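Local coordinates for protein deoxyuridine 5'-triphosphate nucleotidohydrolase (Entamoeba histolytica, PDB 3LQW) that probably hydrolyses dUTP to dUMP and diphosphate with magnesium as cofactor, supplying the thymidine nucleotide precursor and keeping uracil out of DNA, at residues A[64-69]-A[111-116]. Residues are numbered along the deposited sequence; the frame is centred on the assembly and turned at random.
Sequences FLVSTG and VILFNH
Val66 and Leu113 touch, methyl to methyl, on the buried face of two antiparallel strands in the jelly-roll-like beta barrel of a trimeric dUTPase. Two hydrogen-bonded pairs, Phe64 with Leu113 and Val66 with Val111, bracket the non-hydrogen-bonded pair Leu65–Ile112. The straightest of the four backbone bonds runs from Val66 N to Val111 O (2.8 Å, 171° at the hydrogen).

From Val66 CB, 3.8 Å from Val111 O, the side chain forks. CG1 lies anti to the backbone N (chi1 -173°), which places CG2 beside that N; CG2 meets Val111 O at 3.9 Å and, in one of two Leu113 conformers, Leu113 CD1 at 3.7 Å, and lies in plane at the edge of the Phe64 ring. A branched valine fills this buried place, while the longer Leu113 reaches it and packs on Phe56, Ile58, Ile94 and Val96. Phe64 turns its ring away from Leu113 to lie nearly parallel to that of Phe56.

On the other face, apolar Leu65 and Ile112 suit a subunit interface, packing on Leu90 and Ala89, respectively, of a neighbouring subunit. In one of two conformers, Ile112 reaches across toward strand 64-68, its methyl CD1 3.7 Å from Phe64 O and 4.1 Å from Leu65 CB.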
ATOM      1  N   PHE A  64      -9.871   3.631 -14.316  1.00  8.82           N
ATOM      2  CA  PHE A  64      -9.228   3.918 -15.588  1.00  9.66           C
ATOM      3  C   PHE A  64      -7.732   3.649 -15.453  1.00 10.44           C
ATOM      4  O   PHE A  64      -7.124   4.008 -14.456  1.00 10.18           O
ATOM      5  CB  PHE A  64      -9.452   5.384 -15.998  1.00 11.95           C
ATOM      6  CG  PHE A  64      -9.006   5.696 -17.412  1.00 14.64           C
ATOM      7  CD1 PHE A  64      -7.735   6.181 -17.689  1.00 16.22           C
ATOM      8  CD2 PHE A  64      -9.853   5.500 -18.466  1.00 20.86           C
ATOM      9  CE1 PHE A  64      -7.314   6.430 -19.008  1.00 19.73           C
ATOM     10  CE2 PHE A  64      -9.429   5.794 -19.775  1.00 24.58           C
ATOM     11  CZ  PHE A  64      -8.168   6.233 -20.004  1.00 24.21           C
ATOM     12  N   LEU A  65      -7.163   3.012 -16.472  1.00 11.22           N
ATOM     13  CA  LEU A  65      -5.732   2.729 -16.527  1.00 11.17           C
ATOM     14  C   LEU A  65      -5.010   3.883 -17.235  1.00 11.64           C
ATOM     15  O   LEU A  65      -5.166   4.079 -18.443  1.00 13.31           O
ATOM     16  CB  LEU A  65      -5.507   1.431 -17.311  1.00 12.23           C
ATOM     17  CG  LEU A  65      -4.040   0.980 -17.361  1.00 13.43           C
ATOM     18  CD1 LEU A  65      -3.528   0.557 -16.001  1.00 15.70           C
ATOM     19  CD2 LEU A  65      -3.799  -0.127 -18.401  1.00 16.52           C
ATOM     20  N   VAL A  66      -4.280   4.656 -16.466  1.00 11.47           N
ATOM     21  CA  VAL A  66      -3.611   5.879 -16.948  1.00 12.91           C
ATOM     22  C   VAL A  66      -2.152   5.591 -17.362  1.00 13.73           C
ATOM     23  O   VAL A  66      -1.381   5.037 -16.603  1.00 15.32           O
ATOM     24  CB  VAL A  66      -3.629   7.015 -15.895  1.00 14.30           C
ATOM     25  CG1 VAL A  66      -3.064   8.342 -16.531  1.00 17.90           C
ATOM     26  CG2 VAL A  66      -5.045   7.248 -15.356  1.00 15.05           C
ATOM     27  N   SER A  67      -1.826   6.002 -18.578  1.00 14.07           N
ATOM     28  CA  SER A  67      -0.465   5.843 -19.108  0.70 14.69           C
ATOM     29  C   SER A  67       0.408   7.037 -18.700  1.00 14.31           C
ATOM     30  O   SER A  67      -0.006   8.171 -18.767  1.00 15.76           O
ATOM     31  CB  SER A  67      -0.523   5.692 -20.622  0.70 15.97           C
ATOM     32  OG  SER A  67      -1.141   4.473 -21.024  0.70 19.50           O
ATOM     33  N   THR A  68       1.622   6.727 -18.229  1.00 14.22           N
ATOM     34  CA  THR A  68       2.592   7.764 -17.849  1.00 14.72           C
ATOM     35  C   THR A  68       3.551   8.128 -18.998  1.00 15.12           C
ATOM     36  O   THR A  68       4.182   9.199 -18.937  1.00 17.90           O
ATOM     37  CB  THR A  68       3.446   7.318 -16.691  1.00 14.93           C
ATOM     38  OG1 THR A  68       4.277   6.210 -17.076  1.00 14.68           O
ATOM     39  CG2 THR A  68       2.623   6.987 -15.470  1.00 16.28           C
ATOM     40  N   GLY A  69       3.677   7.268 -19.992  1.00 14.56           N
ATOM     41  CA  GLY A  69       4.630   7.537 -21.054  1.00 14.22           C
ATOM     42  C   GLY A  69       6.068   7.207 -20.744  1.00 13.36           C
ATOM     43  O   GLY A  69       6.921   7.506 -21.586  1.00 15.21           O
ATOM     44  N   VAL A 111      -0.987   3.296 -14.341  1.00 14.73           N
ATOM     45  CA  VAL A 111      -1.555   3.486 -13.001  1.00 15.08           C
ATOM     46  C   VAL A 111      -3.067   3.194 -13.084  1.00 13.12           C
ATOM     47  O   VAL A 111      -3.738   3.850 -13.871  1.00 12.96           O
ATOM     48  CB  VAL A 111      -1.343   5.052 -12.497  1.00 14.55           C
ATOM     49  CG1 VAL A 111      -1.939   5.256 -11.140  1.00 17.89           C
ATOM     50  CG2 VAL A 111       0.182   5.440 -12.538  1.00 18.16           C
ATOM     51  N   ILE A 112      -3.604   2.295 -12.244  1.00 11.84           N
ATOM     52  CA  ILE A 112      -5.048   2.115 -12.194  0.60 11.37           C
ATOM     53  C   ILE A 112      -5.633   3.042 -11.114  1.00  9.79           C
ATOM     54  O   ILE A 112      -5.312   2.945  -9.943  1.00 10.90           O
ATOM     55  CB  ILE A 112      -5.414   0.638 -12.025  0.60 12.93           C
ATOM     56  CG1 ILE A 112      -6.904   0.412 -12.262  0.60 14.10           C
ATOM     57  CG2 ILE A 112      -4.920   0.091 -10.699  0.60 15.54           C
ATOM     58  CD1 ILE A 112      -7.302   0.411 -13.715  0.60 14.71           C
ATOM     59  N   LEU A 113      -6.425   3.994 -11.573  1.00  8.77           N
ATOM     60  CA  LEU A 113      -7.135   4.940 -10.714  0.60  8.40           C
ATOM     61  C   LEU A 113      -8.576   4.495 -10.531  1.00  7.77           C
ATOM     62  O   LEU A 113      -9.267   4.242 -11.516  1.00  9.58           O
ATOM     63  CB  LEU A 113      -7.111   6.373 -11.297  0.60  8.56           C
ATOM     64  CG  LEU A 113      -5.738   7.062 -11.462  0.60  9.86           C
ATOM     65  CD1 LEU A 113      -5.940   8.480 -11.977  0.60 10.54           C
ATOM     66  CD2 LEU A 113      -4.945   7.052 -10.148  0.60 12.36           C
ATOM     67  N   PHE A 114      -9.005   4.388  -9.289  1.00  7.05           N
ATOM     68  CA  PHE A 114     -10.379   4.107  -8.935  1.00  6.65           C
ATOM     69  C   PHE A 114     -11.012   5.427  -8.511  1.00  7.15           C
ATOM     70  O   PHE A 114     -10.476   6.120  -7.636  1.00  8.28           O
ATOM     71  CB  PHE A 114     -10.485   3.135  -7.754  1.00  7.06           C
ATOM     72  CG  PHE A 114     -10.013   1.737  -8.039  1.00  7.64           C
ATOM     73  CD1 PHE A 114     -10.872   0.790  -8.542  1.00  7.68           C
ATOM     74  CD2 PHE A 114      -8.712   1.338  -7.741  1.00 11.13           C
ATOM     75  CE1 PHE A 114     -10.448  -0.497  -8.789  1.00  9.56           C
ATOM     76  CE2 PHE A 114      -8.295   0.039  -8.016  1.00 12.87           C
ATOM     77  CZ  PHE A 114      -9.166  -0.867  -8.516  1.00 11.49           C
ATOM     78  N   ASN A 115     -12.158   5.759  -9.087  1.00  7.20           N
ATOM     79  CA  ASN A 115     -12.919   6.948  -8.712  1.00  7.05           C
ATOM     80  C   ASN A 115     -14.037   6.528  -7.759  1.00  7.09           C
ATOM     81  O   ASN A 115     -15.083   6.054  -8.204  1.00  9.17           O
ATOM     82  CB  ASN A 115     -13.512   7.611  -9.961  1.00  7.82           C
ATOM     83  CG  ASN A 115     -14.359   8.819  -9.667  1.00  7.82           C
ATOM     84  OD1 ASN A 115     -14.494   9.232  -8.500  1.00  9.38           O
ATOM     85  ND2 ASN A 115     -14.951   9.377 -10.707  1.00  9.00           N
ATOM     86  N   HIS A 116     -13.814   6.651  -6.466  0.50  6.05           N
ATOM     87  CA  HIS A 116     -14.817   6.241  -5.513  0.50  6.13           C
ATOM     88  C   HIS A 116     -15.832   7.339  -5.150  0.50  6.85           C
ATOM     89  O   HIS A 116     -16.588   7.205  -4.204  0.50  8.29           O
ATOM     90  CB  HIS A 116     -14.129   5.680  -4.270  0.50  5.56           C
ATOM     91  CG  HIS A 116     -13.388   4.412  -4.512  0.50  4.94           C
ATOM     92  ND1 HIS A 116     -13.959   3.351  -5.183  0.50  4.18           N
ATOM     93  CD2 HIS A 116     -12.139   4.021  -4.145  0.50  4.56           C
ATOM     94  CE1 HIS A 116     -13.076   2.363  -5.218  0.50  4.08           C
ATOM     95  NE2 HIS A 116     -11.963   2.734  -4.601  0.50  4.63           N
TER